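Local coordinates for protein CHAD domain (Ricinus communis, PDB 6QV5) that probably binds inorganic polyphosphate through its all-helical CHAD fold and carries a bound zinc ion, at residues Pro54-Gln59 with Ala135-Ala140; Glu39-Asn44 with Pro147-Leu152. All coordinates share one frame; numbering follows the deposited sequence.

Contact 1. Residues Pro54-Gln59 with Ala135-Ala140; sequences PETLHQ and AKRHAA. With ZN (zinc ion), chain B.
R137 reaches from helix 122-145 to L57 and T56 in the first turns of helix 54-73, across a gap of 12.6 Å between the segment axes, which cross at 48°. With CG anti to the backbone N (chi1 180°), the side chain leaves its own helix, and a bend about the CB-CG bond (chi2 60°) carries the guanidinium across. Just ahead of 54-59, NE donates to V48 O and NH2 to A47 O of helix 45-50, and NH1 to D53 O of the turn that follows; these three bonds fix the rotation of the buried group. One face of the guanidinium lies against L57, whose CB is 3.5 Å from R137 NH1; CD2 of L57 approaches the same nitrogen at 4.0 Å. P54 N sits near the guanidinium plane, at its edge, 4.3 Å from R137 NH1. T56 crosses R137 at about a right angle, its OG1 oblique to the guanidinium plane, 3.1 Å from R137 NH2, but its hydroxyl is hydrogen-bonded to the D53 carbonyl, the same oxygen that receives R137 NH1. On the far side of helix 54-73, Q59 NE2 donates to E55 OE2 at 2.8 Å. H138, next to R137 in sequence, binds zinc through NE2 at 1.9 Å. The arginine ties helix 45-50 and the turn after it to helix 122-145 beside the zinc site that H138 forms with H52 in this CHAD domain.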
loop_
_atom_site.group_PDB
_atom_site.type_symbol
_atom_site.label_atom_id
_atom_site.label_comp_id
_atom_site.label_asym_id
_atom_site.label_seq_id
_atom_site.Cartn_x
_atom_site.Cartn_y
_atom_site.Cartn_z
ATOM N N PRO A 54 5.705 -14.518 3.635
ATOM C CA PRO A 54 5.448 -13.308 2.831
ATOM C C PRO A 54 4.204 -12.514 3.232
ATOM O O PRO A 54 4.208 -11.293 3.097
ATOM C CB PRO A 54 5.351 -13.844 1.399
ATOM C CG PRO A 54 4.927 -15.254 1.550
ATOM C CD PRO A 54 5.524 -15.748 2.834
ATOM N N GLU A 55 3.153 -13.200 3.728
ATOM C CA GLU A 55 1.885 -12.590 4.142
ATOM C C GLU A 55 2.026 -11.683 5.373
ATOM O O GLU A 55 1.396 -10.623 5.415
ATOM C CB GLU A 55 0.798 -13.667 4.340
ATOM C CG GLU A 55 -0.619 -13.141 4.563
ATOM C CD GLU A 55 -1.205 -12.188 3.533
ATOM O OE1 GLU A 55 -0.925 -12.352 2.324
ATOM O OE2 GLU A 55 -1.961 -11.278 3.943
ATOM N N THR A 56 2.857 -12.091 6.356
ATOM C CA THR A 56 3.121 -11.326 7.585
ATOM C C THR A 56 3.801 -9.998 7.238
ATOM O O THR A 56 3.438 -8.960 7.793
ATOM C CB THR A 56 3.939 -12.154 8.587
ATOM O OG1 THR A 56 5.215 -12.455 8.021
ATOM C CG2 THR A 56 3.235 -13.441 9.008
ATOM N N LEU A 57 4.763 -10.039 6.287
ATOM C CA LEU A 57 5.486 -8.875 5.773
ATOM C C LEU A 57 4.535 -8.003 4.935
ATOM O O LEU A 57 4.580 -6.774 5.045
ATOM C CB LEU A 57 6.709 -9.333 4.950
ATOM C CG LEU A 57 7.496 -8.278 4.155
ATOM C CD1 LEU A 57 8.269 -7.337 5.070
ATOM C CD2 LEU A 57 8.444 -8.942 3.181
ATOM N N HIS A 58 3.669 -8.646 4.114
ATOM C CA HIS A 58 2.670 -7.977 3.276
ATOM C C HIS A 58 1.702 -7.176 4.153
ATOM O O HIS A 58 1.486 -5.994 3.885
ATOM C CB HIS A 58 1.915 -8.997 2.396
ATOM C CG HIS A 58 0.833 -8.416 1.531
ATOM N ND1 HIS A 58 -0.326 -9.122 1.263
ATOM C CD2 HIS A 58 0.768 -7.217 0.901
ATOM C CE1 HIS A 58 -1.053 -8.338 0.483
ATOM N NE2 HIS A 58 -0.437 -7.180 0.243
ATOM N N GLN A 59 1.173 -7.804 5.222
ATOM C CA GLN A 59 0.261 -7.162 6.167
ATOM C C GLN A 59 0.899 -5.988 6.908
ATOM O O GLN A 59 0.227 -4.979 7.122
ATOM C CB GLN A 59 -0.345 -8.182 7.147
ATOM C CG GLN A 59 -1.422 -9.086 6.530
ATOM C CD GLN A 59 -2.534 -8.329 5.836
ATOM O OE1 GLN A 59 -3.162 -7.428 6.401
ATOM N NE2 GLN A 59 -2.800 -8.678 4.589
ATOM N N ALA A 135 17.636 -11.983 2.275
ATOM C CA ALA A 135 18.580 -10.989 2.795
ATOM C C ALA A 135 17.871 -9.661 3.073
ATOM O O ALA A 135 18.175 -9.007 4.071
ATOM C CB ALA A 135 19.726 -10.780 1.816
ATOM N N LYS A 136 16.911 -9.278 2.204
ATOM C CA LYS A 136 16.112 -8.058 2.357
ATOM C C LYS A 136 15.165 -8.191 3.556
ATOM O O LYS A 136 14.878 -7.192 4.220
ATOM C CB LYS A 136 15.335 -7.728 1.070
ATOM C CG LYS A 136 16.204 -7.266 -0.101
ATOM C CD LYS A 136 16.617 -5.798 -0.031
ATOM C CE LYS A 136 17.549 -5.448 -1.165
ATOM N NZ LYS A 136 18.008 -4.038 -1.087
ATOM N N ARG A 137 14.717 -9.434 3.848
ATOM C CA ARG A 137 13.868 -9.763 4.993
ATOM C C ARG A 137 14.681 -9.613 6.285
ATOM O O ARG A 137 14.163 -9.087 7.269
ATOM C CB ARG A 137 13.272 -11.182 4.850
ATOM C CG ARG A 137 12.356 -11.647 5.998
ATOM C CD ARG A 137 11.129 -10.770 6.219
ATOM N NE ARG A 137 10.182 -11.388 7.148
ATOM C CZ ARG A 137 9.084 -12.038 6.776
ATOM N NH1 ARG A 137 8.774 -12.151 5.490
ATOM N NH2 ARG A 137 8.285 -12.577 7.687
ATOM N N HIS A 138 15.960 -10.045 6.263
ATOM C CA HIS A 138 16.891 -9.926 7.386
ATOM C C HIS A 138 17.221 -8.462 7.650
ATOM O O HIS A 138 17.309 -8.059 8.810
ATOM C CB HIS A 138 18.168 -10.746 7.135
ATOM C CG HIS A 138 17.999 -12.221 7.350
ATOM N ND1 HIS A 138 19.023 -13.111 7.075
ATOM C CD2 HIS A 138 16.933 -12.915 7.815
ATOM C CE1 HIS A 138 18.547 -14.308 7.380
ATOM N NE2 HIS A 138 17.296 -14.238 7.831
ATOM N N ALA A 139 17.361 -7.665 6.570
ATOM C CA ALA A 139 17.631 -6.228 6.631
ATOM C C ALA A 139 16.435 -5.483 7.233
ATOM O O ALA A 139 16.632 -4.550 8.015
ATOM C CB ALA A 139 17.943 -5.693 5.242
ATOM N N ALA A 140 15.202 -5.914 6.886
ATOM C CA ALA A 140 13.954 -5.350 7.400
ATOM C C ALA A 140 13.788 -5.709 8.878
ATOM O O ALA A 140 13.329 -4.875 9.657
ATOM C CB ALA A 140 12.768 -5.862 6.594
HETATM ZN ZN ZN B . 16.580 -16.024 7.762
#

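Contact 2. Residues Glu39-Asn44 with Pro147-Leu152; sequences EHIQRN and PRYTRL
The backbones that bring I41 and Y149 together stand well apart, with the CA atoms of Q42 and T150, the nearest pair, separated by 9.8 Å. The two segments run in roughly opposite directions, one at the C-terminal end of helix 26-42 and the other at the start of helix 147-163, within the all-helical CHAD domain. Long side chains have to bridge such a distance, and Y149 does most of it. With CG anti to the backbone N (chi1 172°), the ring extends across the gap, ending at the phenol oxygen. I41 answers with its CG2 methyl, which lies at the edge of the ring, near its plane, 3.4 Å from Y149 OH. The same methyl is 4.3 Å from Y149 CE1, so the apolar contact is grazing and involves no ring face. The polar partner of the phenol lies in helix 45-50, where E45 OE2 is hydrogen-bonded to the OH. M60 of helix 54-73 packs against both I41 and Y149, and L91 of helix 82-108 also touches the tyrosine, so the ring is wedged among four helices. Beside Y149, R148 faces helix 82-108, where it forms a salt bridge with D87 and a cation-pi contact with W90. N44 folds back toward H40, its ND2 donating to H40 O at 2.8 Å, almost in line with the carbonyl bond (C=O...N angle 167°).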
loop_
_atom_site.group_PDB
_atom_site.type_symbol
_atom_site.label_atom_id
_atom_site.label_comp_id
_atom_site.label_asym_id
_atom_site.label_seq_id
_atom_site.Cartn_x
_atom_site.Cartn_y
_atom_site.Cartn_z
ATOM N N GLU A 39 -1.810 -0.741 15.310
ATOM C CA GLU A 39 -2.036 -2.128 15.741
ATOM C C GLU A 39 -1.726 -3.090 14.582
ATOM O O GLU A 39 -1.096 -4.124 14.804
ATOM C CB GLU A 39 -3.479 -2.323 16.245
ATOM C CG GLU A 39 -3.781 -3.715 16.785
ATOM C CD GLU A 39 -5.249 -4.070 16.950
ATOM O OE1 GLU A 39 -6.061 -3.713 16.066
ATOM O OE2 GLU A 39 -5.582 -4.727 17.962
ATOM N N HIS A 40 -2.134 -2.722 13.348
ATOM C CA HIS A 40 -1.906 -3.494 12.121
ATOM C C HIS A 40 -0.401 -3.676 11.844
ATOM O O HIS A 40 0.010 -4.734 11.369
ATOM C CB HIS A 40 -2.628 -2.826 10.930
ATOM C CG HIS A 40 -2.746 -3.667 9.692
ATOM N ND1 HIS A 40 -3.109 -3.107 8.480
ATOM C CD2 HIS A 40 -2.565 -4.999 9.516
ATOM C CE1 HIS A 40 -3.116 -4.103 7.608
ATOM N NE2 HIS A 40 -2.798 -5.261 8.185
ATOM N N ILE A 41 0.413 -2.663 12.192
ATOM C CA ILE A 41 1.871 -2.677 12.050
ATOM C C ILE A 41 2.503 -3.519 13.179
ATOM O O ILE A 41 3.257 -4.453 12.890
ATOM C CB ILE A 41 2.441 -1.220 12.012
ATOM C CG1 ILE A 41 1.884 -0.423 10.812
ATOM C CG2 ILE A 41 3.981 -1.204 12.014
ATOM C CD1 ILE A 41 1.899 1.098 10.960
ATOM N N GLN A 42 2.177 -3.167 14.452
ATOM C CA GLN A 42 2.688 -3.789 15.678
ATOM C C GLN A 42 2.437 -5.302 15.777
ATOM O O GLN A 42 3.349 -6.043 16.146
ATOM C CB GLN A 42 2.128 -3.048 16.910
ATOM C CG GLN A 42 2.626 -3.551 18.264
ATOM C CD GLN A 42 1.663 -4.515 18.921
ATOM O OE1 GLN A 42 0.490 -4.204 19.163
ATOM N NE2 GLN A 42 2.144 -5.707 19.236
ATOM N N ARG A 43 1.207 -5.759 15.485
ATOM C CA ARG A 43 0.847 -7.179 15.598
ATOM C C ARG A 43 1.540 -8.104 14.575
ATOM O O ARG A 43 1.401 -9.327 14.677
ATOM C CB ARG A 43 -0.678 -7.373 15.575
ATOM C CG ARG A 43 -1.424 -6.746 16.762
ATOM C CD ARG A 43 -1.313 -7.544 18.051
ATOM N NE ARG A 43 -2.184 -8.720 18.043
ATOM C CZ ARG A 43 -1.800 -9.940 18.408
ATOM N NH1 ARG A 43 -0.555 -10.160 18.811
ATOM N NH2 ARG A 43 -2.660 -10.950 18.370
ATOM N N ASN A 44 2.317 -7.533 13.635
ATOM C CA ASN A 44 3.068 -8.290 12.633
ATOM C C ASN A 44 4.590 -8.273 12.876
ATOM O O ASN A 44 5.306 -9.032 12.228
ATOM C CB ASN A 44 2.713 -7.829 11.217
ATOM C CG ASN A 44 1.359 -8.308 10.759
ATOM O OD1 ASN A 44 1.132 -9.503 10.545
ATOM N ND2 ASN A 44 0.428 -7.385 10.596
ATOM N N PRO A 147 16.585 0.884 17.677
ATOM C CA PRO A 147 15.809 1.815 18.517
ATOM C C PRO A 147 14.999 2.853 17.735
ATOM O O PRO A 147 14.043 3.392 18.286
ATOM C CB PRO A 147 16.874 2.472 19.409
ATOM C CG PRO A 147 18.064 1.568 19.333
ATOM C CD PRO A 147 18.032 1.019 17.942
ATOM N N ARG A 148 15.357 3.106 16.453
ATOM C CA ARG A 148 14.674 4.056 15.569
ATOM C C ARG A 148 13.201 3.673 15.352
ATOM O O ARG A 148 12.342 4.558 15.328
ATOM C CB ARG A 148 15.409 4.176 14.220
ATOM C CG ARG A 148 15.002 5.408 13.416
ATOM C CD ARG A 148 15.635 5.460 12.042
ATOM N NE ARG A 148 15.100 6.579 11.265
ATOM C CZ ARG A 148 15.523 6.932 10.055
ATOM N NH1 ARG A 148 16.502 6.258 9.464
ATOM N NH2 ARG A 148 14.973 7.963 9.429
ATOM N N TYR A 149 12.913 2.361 15.212
ATOM C CA TYR A 149 11.553 1.862 15.011
ATOM C C TYR A 149 10.683 1.989 16.265
ATOM O O TYR A 149 9.576 2.527 16.179
ATOM C CB TYR A 149 11.554 0.413 14.484
ATOM C CG TYR A 149 10.173 -0.208 14.447
ATOM C CD1 TYR A 149 9.233 0.190 13.502
ATOM C CD2 TYR A 149 9.790 -1.158 15.390
ATOM C CE1 TYR A 149 7.952 -0.358 13.481
ATOM C CE2 TYR A 149 8.512 -1.713 15.378
ATOM C CZ TYR A 149 7.598 -1.312 14.418
ATOM O OH TYR A 149 6.335 -1.847 14.402
ATOM N N THR A 150 11.163 1.456 17.409
ATOM C CA THR A 150 10.442 1.465 18.686
ATOM C C THR A 150 10.162 2.887 19.177
ATOM O O THR A 150 9.082 3.129 19.718
ATOM C CB THR A 150 11.140 0.598 19.735
ATOM O OG1 THR A 150 12.517 0.964 19.809
ATOM C CG2 THR A 150 11.004 -0.893 19.440
ATOM N N ARG A 151 11.106 3.829 18.947
ATOM C CA ARG A 151 10.928 5.238 19.309
ATOM C C ARG A 151 9.833 5.869 18.456
ATOM O O ARG A 151 9.006 6.600 18.991
ATOM C CB ARG A 151 12.239 6.035 19.193
ATOM C CG ARG A 151 13.174 5.830 20.374
ATOM C CD ARG A 151 14.361 6.772 20.352
ATOM N NE ARG A 151 14.033 8.076 20.929
ATOM C CZ ARG A 151 14.923 9.029 21.192
ATOM N NH1 ARG A 151 14.533 10.181 21.721
ATOM N NH2 ARG A 151 16.210 8.834 20.933
ATOM N N LEU A 152 9.799 5.543 17.147
ATOM C CA LEU A 152 8.800 6.032 16.191
ATOM C C LEU A 152 7.378 5.626 16.594
ATOM O O LEU A 152 6.499 6.487 16.626
ATOM C CB LEU A 152 9.139 5.559 14.757
ATOM C CG LEU A 152 8.038 5.629 13.683
ATOM C CD1 LEU A 152 7.757 7.063 13.260
ATOM C CD2 LEU A 152 8.406 4.794 12.475
#

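In the fold
The centres of the two contacts lie about 14 Å apart, and both segments of contact 1 fall between those of contact 2 along the chain. Contact 2 joins helix 26-42 to helix 147-163, contact 1 joins helix 54-73 to helix 122-145, and the consecutive helices 122-145 and 147-163 connect the two on one side. On the other side the contacts touch directly: Q59 OE1 and H40 NE2, 2.8 Å apart, probably form a hydrogen bond, and Q59 CB packs on N44 ND2 at 3.6 Å. The N-terminal helices are held to the pair 122-145 and 147-163 at two neighbouring points of one CHAD domain, with the zinc ligand H138 on contact 1 and contact 2 away from the metal.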